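Local coordinates for CdiI immunity protein (Cupriavidus taiwanensis, PDB 5T87) that binds the CdiA toxin of its own contact-dependent growth inhibition system and thereby probably protects the producing cell from that toxin, at residues A[4-9]-A[28-33]; A[17-20]-A[26-29]; A[43-48]-A[71-76]; A[51-56]-A[65-70]; A[83-88]-A[107-112]. All blocks are in the same frame, centred on the assembly; numbering follows the deposited sequence.

Contact 1 of 5, residues A[4-9]-A[28-33]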
# COMPACT_ATOMS: atom_id res chain seq x y z
N ARG A 4 -11.41 -8.70 -5.70
CA ARG A 4 -11.61 -7.83 -6.84
C ARG A 4 -10.44 -6.86 -6.94
O ARG A 4 -10.13 -6.17 -5.98
CB ARG A 4 -12.91 -7.05 -6.67
CG ARG A 4 -14.17 -7.87 -6.86
CD ARG A 4 -15.40 -7.08 -6.47
NE ARG A 4 -15.53 -6.93 -5.02
CZ ARG A 4 -16.32 -6.05 -4.40
NH1 ARG A 4 -17.05 -5.18 -5.09
NH2 ARG A 4 -16.35 -6.03 -3.07
N TYR A 5 -9.81 -6.81 -8.11
CA TYR A 5 -8.75 -5.85 -8.39
C TYR A 5 -9.39 -4.52 -8.74
O TYR A 5 -10.28 -4.47 -9.58
CB TYR A 5 -7.86 -6.32 -9.55
CG TYR A 5 -6.77 -5.32 -9.91
CD1 TYR A 5 -5.64 -5.18 -9.11
CD2 TYR A 5 -6.88 -4.51 -11.04
CE1 TYR A 5 -4.64 -4.26 -9.42
CE2 TYR A 5 -5.90 -3.59 -11.37
CZ TYR A 5 -4.77 -3.45 -10.56
OH TYR A 5 -3.78 -2.53 -10.86
N GLN A 6 -8.95 -3.45 -8.09
CA GLN A 6 -9.28 -2.09 -8.52
C GLN A 6 -8.01 -1.25 -8.51
O GLN A 6 -7.36 -1.07 -7.48
CB GLN A 6 -10.36 -1.44 -7.64
CG GLN A 6 -11.22 -0.39 -8.38
CD GLN A 6 -12.40 0.13 -7.54
OE1 GLN A 6 -13.42 -0.56 -7.35
NE2 GLN A 6 -12.27 1.36 -7.05
N GLU A 7 -7.65 -0.80 -9.71
CA GLU A 7 -6.59 0.15 -9.90
C GLU A 7 -7.14 1.53 -9.55
O GLU A 7 -8.18 1.92 -10.07
CB GLU A 7 -6.17 0.14 -11.36
CG GLU A 7 -4.91 0.92 -11.66
CD GLU A 7 -4.30 0.50 -12.98
OE1 GLU A 7 -3.11 0.75 -13.20
OE2 GLU A 7 -5.03 -0.12 -13.78
N PRO A 8 -6.45 2.26 -8.66
CA PRO A 8 -6.90 3.57 -8.21
C PRO A 8 -7.18 4.60 -9.31
O PRO A 8 -6.34 4.80 -10.20
CB PRO A 8 -5.75 4.06 -7.35
CG PRO A 8 -5.05 2.84 -6.89
CD PRO A 8 -5.26 1.79 -7.92
N ALA A 9 -8.34 5.25 -9.24
CA ALA A 9 -8.67 6.39 -10.10
C ALA A 9 -7.88 7.61 -9.67
O ALA A 9 -7.55 7.75 -8.49
CB ALA A 9 -10.16 6.70 -10.02
N ILE A 28 -13.14 8.14 0.60
CA ILE A 28 -11.92 8.47 1.35
C ILE A 28 -10.76 7.56 0.95
O ILE A 28 -9.63 8.03 0.79
CB ILE A 28 -12.16 8.48 2.88
CG1 ILE A 28 -13.00 9.69 3.26
CG2 ILE A 28 -10.85 8.58 3.64
CD1 ILE A 28 -13.82 9.43 4.50
N ALA A 29 -11.06 6.27 0.78
CA ALA A 29 -10.06 5.32 0.33
C ALA A 29 -9.53 5.72 -1.04
O ALA A 29 -8.33 5.66 -1.29
CB ALA A 29 -10.66 3.93 0.26
N ASP A 30 -10.43 6.15 -1.92
CA ASP A 30 -10.04 6.56 -3.25
C ASP A 30 -9.10 7.74 -3.19
O ASP A 30 -8.13 7.77 -3.90
CB ASP A 30 -11.26 6.90 -4.11
CG ASP A 30 -12.06 5.68 -4.49
OD1 ASP A 30 -11.61 4.55 -4.23
OD2 ASP A 30 -13.16 5.87 -5.05
N ALA A 31 -9.41 8.70 -2.33
CA ALA A 31 -8.54 9.88 -2.12
C ALA A 31 -7.16 9.49 -1.62
O ALA A 31 -6.15 9.87 -2.21
CB ALA A 31 -9.20 10.85 -1.16
N CYS A 32 -7.12 8.69 -0.55
CA CYS A 32 -5.86 8.16 -0.05
C CYS A 32 -5.06 7.48 -1.13
O CYS A 32 -3.87 7.70 -1.26
CB CYS A 32 -6.09 7.19 1.10
SG CYS A 32 -6.71 8.04 2.58
N LEU A 33 -5.71 6.66 -1.94
CA LEU A 33 -4.98 5.96 -3.00
C LEU A 33 -4.59 6.87 -4.16
O LEU A 33 -3.52 6.67 -4.74
CB LEU A 33 -5.76 4.77 -3.49
CG LEU A 33 -5.71 3.57 -2.55
CD1 LEU A 33 -6.78 2.57 -2.98
CD2 LEU A 33 -4.32 2.92 -2.53
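P8 and L33 pack the extended N-terminal segment 4-9 against helix 25-38 in this mainly helical immunity protein. The segment lies on the toxin side of the fold: R4 and Y5 form a parallel beta ladder with a strand of the CdiA toxin chain, so the sheet runs on across the interface by beta augmentation, a few residues before P8.

The apolar part is small. The ring of P8 comes against the base of the L33 side chain, with P8 CB 3.9 Å from L33 CB and P8 CG 4.0 Å from the same atom. L33 turns its CG opposite its own carbonyl carbon (chi1 -77°), and its branch packs on C69 of helix 60-76 and on H46 of the toxin chain, while its CB meets the proline. The backbones come close here, with P8 CA and L33 CA 6.0 Å apart.

Among the polar groups, the carbonyl of P8 itself is hydrogen-bonded to the hydroxyl of Y38 on the same helix, a second tie at the proline. At the margin of the contact the amide NE2 of Q6 stands 4.3 Å from D30 OD1, too far for a direct bond.

Contact 2 of 5, residues A[17-20]-A[26-29]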
# COMPACT_ATOMS: atom_id res chain seq x y z
N ASP A 17 -9.30 17.55 -0.44
CA ASP A 17 -9.61 17.96 0.93
C ASP A 17 -11.11 17.95 1.23
O ASP A 17 -11.51 17.65 2.36
CB ASP A 17 -9.02 19.34 1.23
CG ASP A 17 -7.51 19.34 1.25
OD1 ASP A 17 -6.91 18.37 1.76
OD2 ASP A 17 -6.92 20.32 0.76
N HIS A 18 -11.92 18.28 0.23
CA HIS A 18 -13.36 18.18 0.38
C HIS A 18 -13.79 16.71 0.56
O HIS A 18 -14.60 16.40 1.42
CB HIS A 18 -14.10 18.82 -0.80
CG HIS A 18 -15.59 18.73 -0.68
ND1 HIS A 18 -16.38 18.09 -1.61
CD2 HIS A 18 -16.42 19.15 0.31
CE1 HIS A 18 -17.65 18.15 -1.22
NE2 HIS A 18 -17.70 18.78 -0.06
N VAL A 19 -13.22 15.82 -0.24
CA VAL A 19 -13.53 14.40 -0.15
C VAL A 19 -13.15 13.84 1.22
O VAL A 19 -13.86 12.99 1.76
CB VAL A 19 -12.80 13.60 -1.25
CG1 VAL A 19 -12.95 12.10 -1.03
CG2 VAL A 19 -13.31 13.98 -2.63
N LEU A 20 -12.04 14.31 1.77
CA LEU A 20 -11.57 13.82 3.07
C LEU A 20 -12.38 14.36 4.25
O LEU A 20 -12.37 13.75 5.32
CB LEU A 20 -10.10 14.19 3.28
CG LEU A 20 -9.05 13.49 2.41
CD1 LEU A 20 -7.69 14.01 2.82
CD2 LEU A 20 -9.12 11.98 2.56
N GLU A 26 -15.57 4.76 0.90
CA GLU A 26 -15.01 4.43 -0.43
C GLU A 26 -14.43 5.67 -1.10
O GLU A 26 -13.43 5.58 -1.79
CB GLU A 26 -16.05 3.73 -1.33
CG GLU A 26 -16.43 2.36 -0.81
CD GLU A 26 -17.67 1.72 -1.49
OE1 GLU A 26 -18.40 0.95 -0.78
OE2 GLU A 26 -17.88 1.99 -2.71
N ALA A 27 -15.05 6.82 -0.88
CA ALA A 27 -14.53 8.08 -1.38
C ALA A 27 -13.19 8.36 -0.71
O ALA A 27 -12.22 8.75 -1.38
CB ALA A 27 -15.51 9.22 -1.12
N ILE A 28 -13.14 8.14 0.60
CA ILE A 28 -11.92 8.47 1.35
C ILE A 28 -10.76 7.56 0.95
O ILE A 28 -9.63 8.03 0.79
CB ILE A 28 -12.16 8.48 2.88
CG1 ILE A 28 -13.00 9.69 3.26
CG2 ILE A 28 -10.85 8.58 3.64
CD1 ILE A 28 -13.82 9.43 4.50
N ALA A 29 -11.06 6.27 0.78
CA ALA A 29 -10.06 5.32 0.33
C ALA A 29 -9.53 5.72 -1.04
O ALA A 29 -8.33 5.66 -1.29
CB ALA A 29 -10.66 3.93 0.26
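Helices 16-22 and 25-38 meet close to the turn that joins them, and the backbones draw together to 5.6 Å between L20 CA and I28 CA. V19 makes the tightest approach. Its CG1 branch stands opposite its own backbone N (chi1 171°), which sends that methyl onto the peptide of A27: V19 CG1 lies 3.4 Å from A27 O and 3.9 Å from A27 CB. One methyl thus covers both the carbonyl and the side chain of a single residue.

I28 answers from the other helix with two branches. I28 CG1 comes to 3.7 Å from the carbonyl oxygen V19 O, while I28 CG2 meets the methyl L20 CD2 at 4.0 Å. The contact is therefore made of aliphatic carbon against carbon and against backbone carbonyls.

Beyond the pair, V19 and L20 also touch A31 one turn further along helix 25-38, and I28 reaches L62 of helix 60-76. Two hydrogen bonds lie close by: A27 N to N24 OD1, near the start of helix 25-38, and R58 NH1 to L20 O. Two successive helices folded back on each other across a short turn form a helical hairpin, the first of this mainly helical fold, its inside packed with valine, leucine, isoleucine and alanine.

Contact 3 of 5, residues A[43-48]-A[71-76]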
# COMPACT_ATOMS: atom_id res chain seq x y z
N GLU A 43 5.46 16.49 1.02
CA GLU A 43 4.97 17.22 2.18
C GLU A 43 3.46 17.40 2.14
O GLU A 43 2.78 17.10 3.10
CB GLU A 43 5.68 18.57 2.32
CG GLU A 43 7.16 18.45 2.67
CD GLU A 43 7.44 17.93 4.08
OE1 GLU A 43 6.57 18.03 4.96
OE2 GLU A 43 8.58 17.45 4.31
N TRP A 44 2.95 17.85 1.01
CA TRP A 44 1.50 18.01 0.82
C TRP A 44 0.74 16.70 1.04
O TRP A 44 -0.27 16.66 1.73
CB TRP A 44 1.23 18.56 -0.58
CG TRP A 44 -0.15 18.98 -0.82
CD1 TRP A 44 -0.67 20.23 -0.64
CD2 TRP A 44 -1.20 18.16 -1.30
NE1 TRP A 44 -2.02 20.23 -0.99
CE2 TRP A 44 -2.36 18.97 -1.40
CE3 TRP A 44 -1.29 16.81 -1.67
CZ2 TRP A 44 -3.58 18.48 -1.84
CZ3 TRP A 44 -2.50 16.32 -2.11
CH2 TRP A 44 -3.63 17.15 -2.19
N ALA A 45 1.26 15.62 0.46
CA ALA A 45 0.63 14.31 0.55
C ALA A 45 0.76 13.65 1.93
O ALA A 45 -0.21 13.04 2.41
CB ALA A 45 1.19 13.39 -0.52
N PHE A 46 1.95 13.73 2.54
CA PHE A 46 2.26 13.07 3.83
C PHE A 46 1.38 13.66 4.91
O PHE A 46 0.79 12.94 5.69
CB PHE A 46 3.75 13.26 4.15
CG PHE A 46 4.23 12.65 5.44
CD1 PHE A 46 3.96 11.34 5.77
CD2 PHE A 46 5.04 13.40 6.30
CE1 PHE A 46 4.43 10.79 6.95
CE2 PHE A 46 5.51 12.85 7.50
CZ PHE A 46 5.22 11.54 7.81
N LYS A 47 1.28 14.99 4.92
CA LYS A 47 0.37 15.75 5.80
C LYS A 47 -1.06 15.18 5.79
O LYS A 47 -1.66 14.97 6.84
CB LYS A 47 0.37 17.21 5.36
CG LYS A 47 -0.69 18.10 5.97
CD LYS A 47 -0.49 19.56 5.54
CE LYS A 47 -1.82 20.31 5.59
NZ LYS A 47 -1.78 21.69 5.01
N ARG A 48 -1.58 14.92 4.60
CA ARG A 48 -2.97 14.49 4.46
C ARG A 48 -3.21 13.06 4.86
O ARG A 48 -4.20 12.77 5.55
CB ARG A 48 -3.47 14.75 3.05
CG ARG A 48 -3.86 16.20 2.89
CD ARG A 48 -3.80 16.68 1.45
NE ARG A 48 -4.23 18.08 1.38
CZ ARG A 48 -3.49 19.12 1.75
NH1 ARG A 48 -2.24 18.96 2.18
NH2 ARG A 48 -3.99 20.34 1.67
N GLY A 71 3.30 4.11 2.87
CA GLY A 71 4.22 3.12 2.30
C GLY A 71 4.40 3.28 0.81
O GLY A 71 5.51 3.14 0.31
N HIS A 72 3.31 3.57 0.12
CA HIS A 72 3.35 3.76 -1.33
C HIS A 72 4.08 5.02 -1.70
O HIS A 72 4.90 4.99 -2.63
CB HIS A 72 1.94 3.79 -1.93
CG HIS A 72 1.21 2.51 -1.79
ND1 HIS A 72 1.82 1.28 -1.96
CD2 HIS A 72 -0.08 2.24 -1.49
CE1 HIS A 72 0.93 0.32 -1.78
NE2 HIS A 72 -0.23 0.88 -1.49
N LEU A 73 3.80 6.11 -1.00
CA LEU A 73 4.55 7.35 -1.24
C LEU A 73 6.04 7.13 -1.10
O LEU A 73 6.80 7.54 -1.97
CB LEU A 73 4.16 8.43 -0.26
CG LEU A 73 2.86 9.17 -0.51
CD1 LEU A 73 2.78 10.33 0.48
CD2 LEU A 73 2.80 9.68 -1.93
N ALA A 74 6.44 6.48 -0.02
CA ALA A 74 7.84 6.20 0.27
C ALA A 74 8.52 5.41 -0.86
O ALA A 74 9.65 5.71 -1.25
CB ALA A 74 7.96 5.42 1.57
N ARG A 75 7.81 4.41 -1.36
CA ARG A 75 8.25 3.64 -2.51
C ARG A 75 8.51 4.53 -3.75
O ARG A 75 9.48 4.31 -4.47
CB ARG A 75 7.21 2.55 -2.83
CG ARG A 75 7.37 1.88 -4.19
CD ARG A 75 6.55 0.60 -4.30
NE ARG A 75 5.09 0.78 -4.23
CZ ARG A 75 4.32 1.32 -5.17
NH1 ARG A 75 4.84 1.80 -6.30
NH2 ARG A 75 3.01 1.40 -4.98
N ARG A 76 7.65 5.52 -3.97
CA ARG A 76 7.62 6.25 -5.23
C ARG A 76 8.45 7.51 -5.27
O ARG A 76 8.98 7.83 -6.33
CB ARG A 76 6.19 6.62 -5.60
CG ARG A 76 5.34 5.45 -6.09
CD ARG A 76 4.14 5.93 -6.89
NE ARG A 76 3.44 7.02 -6.21
CZ ARG A 76 3.44 8.31 -6.55
NH1 ARG A 76 4.09 8.75 -7.63
NH2 ARG A 76 2.76 9.17 -5.80
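L73 of helix 60-76 and A45 of helix 42-53 form a small, fully buried apolar contact. The CD1 methyl of L73 does the touching: it lies 3.6 Å from A45 CB and 4.1 Å from the backbone F46 N, so one branch end rests on the alanine methyl and the neighbouring peptide. L73 has CG opposite its carbonyl carbon (chi1 -78°) and an extended second torsion, which carries CD1 across to a helix whose nearest CA, that of F46, is still 8.0 Å from L73 CA.

W44 and R48, which do not touch 71-76, interact with each other within helix 42-53. R48 NH1 donates to the carbonyl W44 O at 3.1 Å, with an N-H...O angle of 150°. The same guanidinium lies over one face of the W44 indole, offset toward its rim, with R48 CZ 3.2 Å above the ring plane. A salt bridge from R48 NE to D17 holds the group from a further direction.

Around this core A45 also touches I35 of helix 25-38, and L73 packs on W42 and L49. F46 stacks with W42 and meets F88 of helix 82-91 edge-to-face, while R75 contacts F112, so helices 42-53 and 60-76 sit between helix 25-38 and the C-terminal pair.

Contact 4 of 5, residues A[51-56]-A[65-70]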
# COMPACT_ATOMS: atom_id res chain seq x y z
N SER A 51 -3.22 12.86 8.72
CA SER A 51 -4.46 13.32 9.35
C SER A 51 -5.53 12.20 9.34
O SER A 51 -6.34 12.10 10.27
CB SER A 51 -5.00 14.57 8.66
OG SER A 51 -5.55 14.24 7.39
N VAL A 52 -5.53 11.37 8.30
CA VAL A 52 -6.46 10.22 8.25
C VAL A 52 -6.01 9.12 9.22
O VAL A 52 -6.80 8.63 10.03
CB VAL A 52 -6.61 9.68 6.83
CG1 VAL A 52 -7.49 8.42 6.81
CG2 VAL A 52 -7.20 10.75 5.94
N ALA A 53 -4.73 8.79 9.15
CA ALA A 53 -4.15 7.77 10.02
C ALA A 53 -4.33 8.05 11.51
O ALA A 53 -4.55 7.11 12.28
CB ALA A 53 -2.68 7.56 9.69
N PHE A 54 -4.25 9.33 11.92
CA PHE A 54 -4.32 9.69 13.34
C PHE A 54 -5.73 9.97 13.87
O PHE A 54 -5.90 10.19 15.08
CB PHE A 54 -3.44 10.91 13.62
CG PHE A 54 -1.97 10.62 13.63
CD1 PHE A 54 -1.46 9.51 14.31
CD2 PHE A 54 -1.08 11.48 13.00
CE1 PHE A 54 -0.09 9.27 14.33
CE2 PHE A 54 0.30 11.25 13.02
CZ PHE A 54 0.79 10.14 13.69
N ASP A 55 -6.73 9.96 12.99
CA ASP A 55 -8.05 10.45 13.34
C ASP A 55 -8.87 9.32 13.96
O ASP A 55 -9.32 8.41 13.28
CB ASP A 55 -8.72 11.06 12.11
CG ASP A 55 -10.13 11.56 12.38
OD1 ASP A 55 -10.60 11.53 13.55
OD2 ASP A 55 -10.78 11.97 11.41
N LEU A 56 -9.08 9.41 15.27
CA LEU A 56 -9.72 8.36 16.05
C LEU A 56 -11.19 8.18 15.73
O LEU A 56 -11.77 7.15 16.07
CB LEU A 56 -9.64 8.70 17.54
CG LEU A 56 -8.26 8.91 18.18
CD1 LEU A 56 -8.42 9.55 19.55
CD2 LEU A 56 -7.50 7.59 18.25
N LEU A 65 -5.37 1.83 5.93
CA LEU A 65 -5.12 2.08 4.51
C LEU A 65 -4.20 3.30 4.30
O LEU A 65 -3.27 3.28 3.47
CB LEU A 65 -6.45 2.27 3.76
CG LEU A 65 -6.31 2.66 2.28
CD1 LEU A 65 -5.52 1.61 1.53
CD2 LEU A 65 -7.65 2.91 1.63
N ALA A 66 -4.47 4.36 5.05
CA ALA A 66 -3.67 5.59 4.99
C ALA A 66 -2.19 5.32 5.29
O ALA A 66 -1.31 5.87 4.62
CB ALA A 66 -4.23 6.64 5.94
N VAL A 67 -1.93 4.46 6.28
CA VAL A 67 -0.56 4.04 6.57
C VAL A 67 0.05 3.30 5.39
O VAL A 67 1.12 3.62 4.96
CB VAL A 67 -0.51 3.15 7.82
CG1 VAL A 67 0.87 2.50 7.98
CG2 VAL A 67 -0.85 3.96 9.05
N THR A 68 -0.67 2.32 4.86
CA THR A 68 -0.25 1.60 3.67
C THR A 68 0.05 2.58 2.53
O THR A 68 1.06 2.44 1.84
CB THR A 68 -1.30 0.53 3.28
OG1 THR A 68 -1.17 -0.58 4.17
CG2 THR A 68 -1.14 0.02 1.85
N CYS A 69 -0.81 3.58 2.36
CA CYS A 69 -0.57 4.65 1.39
C CYS A 69 0.71 5.44 1.65
O CYS A 69 1.39 5.85 0.69
CB CYS A 69 -1.76 5.60 1.34
SG CYS A 69 -3.14 4.88 0.44
N VAL A 70 1.05 5.66 2.91
CA VAL A 70 2.34 6.31 3.25
C VAL A 70 3.49 5.43 2.76
O VAL A 70 4.51 5.94 2.25
CB VAL A 70 2.44 6.66 4.76
CG1 VAL A 70 3.86 7.07 5.17
CG2 VAL A 70 1.46 7.77 5.11
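This is a buried contact between apolar side chains of two helices near the centre of the chain, where V52 and A53 in the C-terminal part of helix 42-53 meet A66 and V67 of helix 60-76 shortly after the connection between the two helices. Alanine on both sides allows a close backbone approach, A53 CA and A66 CA being 5.5 Å apart.

The methyl of A66 is the hub. V52 CG1 approaches A66 CB to 3.8 Å, and the backbone A53 N lies 3.9 Å from A66 CB, so the methyl rests on the peptide linking V52 and A53. The two alanine methyls face one another as well, A53 CB being 4.2 Å from A66 CB. With CG1 anti to the backbone N (chi1 176°), that branch makes the nearest V52 approach to A66. One residue further along, V67 brings its CG2 to 4.1 Å from A53 CB, so the A53 methyl touches both A66 and V67.

The rest of the core closes around these residues. V67 also touches V98, A101 and A105 of helix 96-114, A53 packs on F88 of helix 82-91, and V52 lies against R58 of the connecting loop. The helix 60-76 segment also uses C69 to contact C32 and A36 of helix 25-38.

With methyl groups and a peptide making every touch, the join depends on close shape fit and on exclusion of water, and it carries no directional bond across the two segments.

Contact 5 of 5, residues A[83-88]-A[107-112]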
# COMPACT_ATOMS: atom_id res chain seq x y z
N ALA A 83 13.57 10.58 7.72
CA ALA A 83 13.47 10.61 9.18
C ALA A 83 12.04 10.85 9.66
O ALA A 83 11.63 10.27 10.66
CB ALA A 83 14.41 11.65 9.78
N MSE A 84 11.29 11.71 8.96
CA MSE A 84 9.91 12.01 9.35
C MSE A 84 9.01 10.84 9.06
O MSE A 84 8.16 10.48 9.90
CB MSE A 84 9.36 13.26 8.68
CG MSE A 84 10.05 14.53 9.17
SE MSE A 84 9.76 14.89 11.11
CE MSE A 84 11.56 14.34 11.75
N ALA A 85 9.20 10.22 7.90
CA ALA A 85 8.46 9.03 7.51
C ALA A 85 8.70 7.89 8.51
O ALA A 85 7.75 7.19 8.91
CB ALA A 85 8.82 8.59 6.10
N GLU A 86 9.95 7.74 8.94
CA GLU A 86 10.31 6.65 9.83
C GLU A 86 9.78 6.85 11.26
O GLU A 86 9.25 5.90 11.86
CB GLU A 86 11.82 6.43 9.85
CG GLU A 86 12.21 5.13 10.52
CD GLU A 86 13.69 4.87 10.47
OE1 GLU A 86 14.46 5.71 10.99
OE2 GLU A 86 14.09 3.83 9.92
N GLU A 87 9.92 8.06 11.80
CA GLU A 87 9.41 8.38 13.14
C GLU A 87 7.90 8.17 13.19
O GLU A 87 7.37 7.65 14.19
CB GLU A 87 9.78 9.81 13.58
CG GLU A 87 11.16 9.89 14.24
CD GLU A 87 11.82 11.27 14.22
OE1 GLU A 87 11.14 12.30 14.46
OE2 GLU A 87 13.05 11.32 13.97
N PHE A 88 7.23 8.57 12.11
CA PHE A 88 5.79 8.34 11.94
C PHE A 88 5.41 6.85 12.00
O PHE A 88 4.57 6.45 12.80
CB PHE A 88 5.32 8.94 10.62
CG PHE A 88 3.94 8.54 10.26
CD1 PHE A 88 2.85 9.05 10.97
CD2 PHE A 88 3.70 7.64 9.22
CE1 PHE A 88 1.56 8.68 10.65
CE2 PHE A 88 2.41 7.28 8.89
CZ PHE A 88 1.34 7.80 9.60
N ASP A 107 8.63 -1.81 5.72
CA ASP A 107 9.23 -2.65 4.66
C ASP A 107 9.43 -1.83 3.39
O ASP A 107 10.49 -1.87 2.79
CB ASP A 107 8.36 -3.88 4.34
CG ASP A 107 8.49 -5.01 5.38
OD1 ASP A 107 9.21 -4.82 6.39
OD2 ASP A 107 7.88 -6.09 5.18
N ASP A 108 8.40 -1.06 3.00
CA ASP A 108 8.46 -0.23 1.80
C ASP A 108 9.53 0.86 1.92
O ASP A 108 10.29 1.09 0.99
CB ASP A 108 7.07 0.37 1.46
CG ASP A 108 6.03 -0.70 1.07
OD1 ASP A 108 6.38 -1.91 1.06
OD2 ASP A 108 4.87 -0.33 0.77
N LEU A 109 9.59 1.49 3.09
CA LEU A 109 10.58 2.54 3.36
C LEU A 109 12.01 2.00 3.28
O LEU A 109 12.84 2.53 2.54
CB LEU A 109 10.36 3.17 4.73
CG LEU A 109 11.13 4.46 5.03
CD1 LEU A 109 10.77 5.55 4.04
CD2 LEU A 109 10.88 4.93 6.46
N ARG A 110 12.26 0.92 4.01
CA ARG A 110 13.60 0.33 4.12
C ARG A 110 14.15 -0.17 2.77
O ARG A 110 15.35 -0.09 2.51
CB ARG A 110 13.60 -0.81 5.15
CG ARG A 110 13.17 -0.42 6.57
CD ARG A 110 14.31 0.16 7.40
NE ARG A 110 13.89 0.90 8.61
CZ ARG A 110 13.46 0.35 9.75
NH1 ARG A 110 13.13 1.15 10.78
NH2 ARG A 110 13.34 -0.98 9.89
N ILE A 111 13.27 -0.69 1.92
CA ILE A 111 13.67 -1.25 0.63
C ILE A 111 13.97 -0.12 -0.36
O ILE A 111 15.08 -0.02 -0.88
CB ILE A 111 12.56 -2.16 0.04
CG1 ILE A 111 12.44 -3.48 0.84
CG2 ILE A 111 12.78 -2.43 -1.45
CD1 ILE A 111 13.45 -4.55 0.50
N PHE A 112 12.97 0.72 -0.60
CA PHE A 112 13.05 1.71 -1.67
C PHE A 112 13.88 2.93 -1.32
O PHE A 112 14.31 3.65 -2.22
CB PHE A 112 11.64 2.14 -2.11
CG PHE A 112 10.96 1.10 -2.93
CD1 PHE A 112 11.19 1.02 -4.30
CD2 PHE A 112 10.12 0.17 -2.34
CE1 PHE A 112 10.59 0.03 -5.07
CE2 PHE A 112 9.52 -0.82 -3.10
CZ PHE A 112 9.76 -0.89 -4.47
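The two last helices of the chain, 82-91 and 96-114, pack as an antiparallel pair, and this contact combines an apolar inner layer with a salt bridge at its outer margin. The axes of segments 83-88 and 107-112 approach to 10.8 Å, with an angle of 151° between their directions, and L109 and E86 carry most of the junction.

L109 reaches across to helix 82-91 with its forked end. L109 CD2 comes to 3.8 Å from E86 CB, and L109 CD1 lies 4.2 Å from A85 CB, so the two branches divide between neighbouring residues of that helix. CG stands opposite the backbone N of L109 (chi1 -168°), which carries the fork across. In this helical hairpin A85 also touches W42 of helix 42-53, and F88 packs on V70 of helix 60-76, linking the pair to the preceding helices.

Outside the apolar layer, E86 extends its chain along the surface to meet R110. Two R110 nitrogens on one side of the guanidinium grip a single carboxylate oxygen: R110 NH1 donates to E86 OE2 at 3.0 Å and R110 NE donates to the same E86 OE2 at 3.2 Å. OE2 lies close to the guanidinium plane, at its edge, yet the two flat groups are turned 75° apart. NE approaches nearly in line with the C-O bond of OE2, while NH1 comes in from above the carboxylate plane. R110 bends at its second torsion to reach the glutamate.

How the contacts relate
The contacts run along the chain from its N-terminal segment to its last two helices, contact 4 nested within the loop that contact 3 closes. Contacts 1 and 2 share I28 and A29 on helix 25-38, with centres 10 Å apart. Both meet contact 4 where A29 CB lies 3.5 Å from L65 CD2, and contact 2 adds L20 CD2 at 4.1 Å from V52 CG2. Contact 5 lies 10 Å from contact 3, centre to centre, and touches it where A74 CB is 3.7 Å from L109 CD1; it lies 22 Å from contact 1, on the opposite side of the chain's centre. Toxin neighbours run along this series: R4, H72 and D108, from contacts 1, 3 and 5, each bond to the CdiA chain.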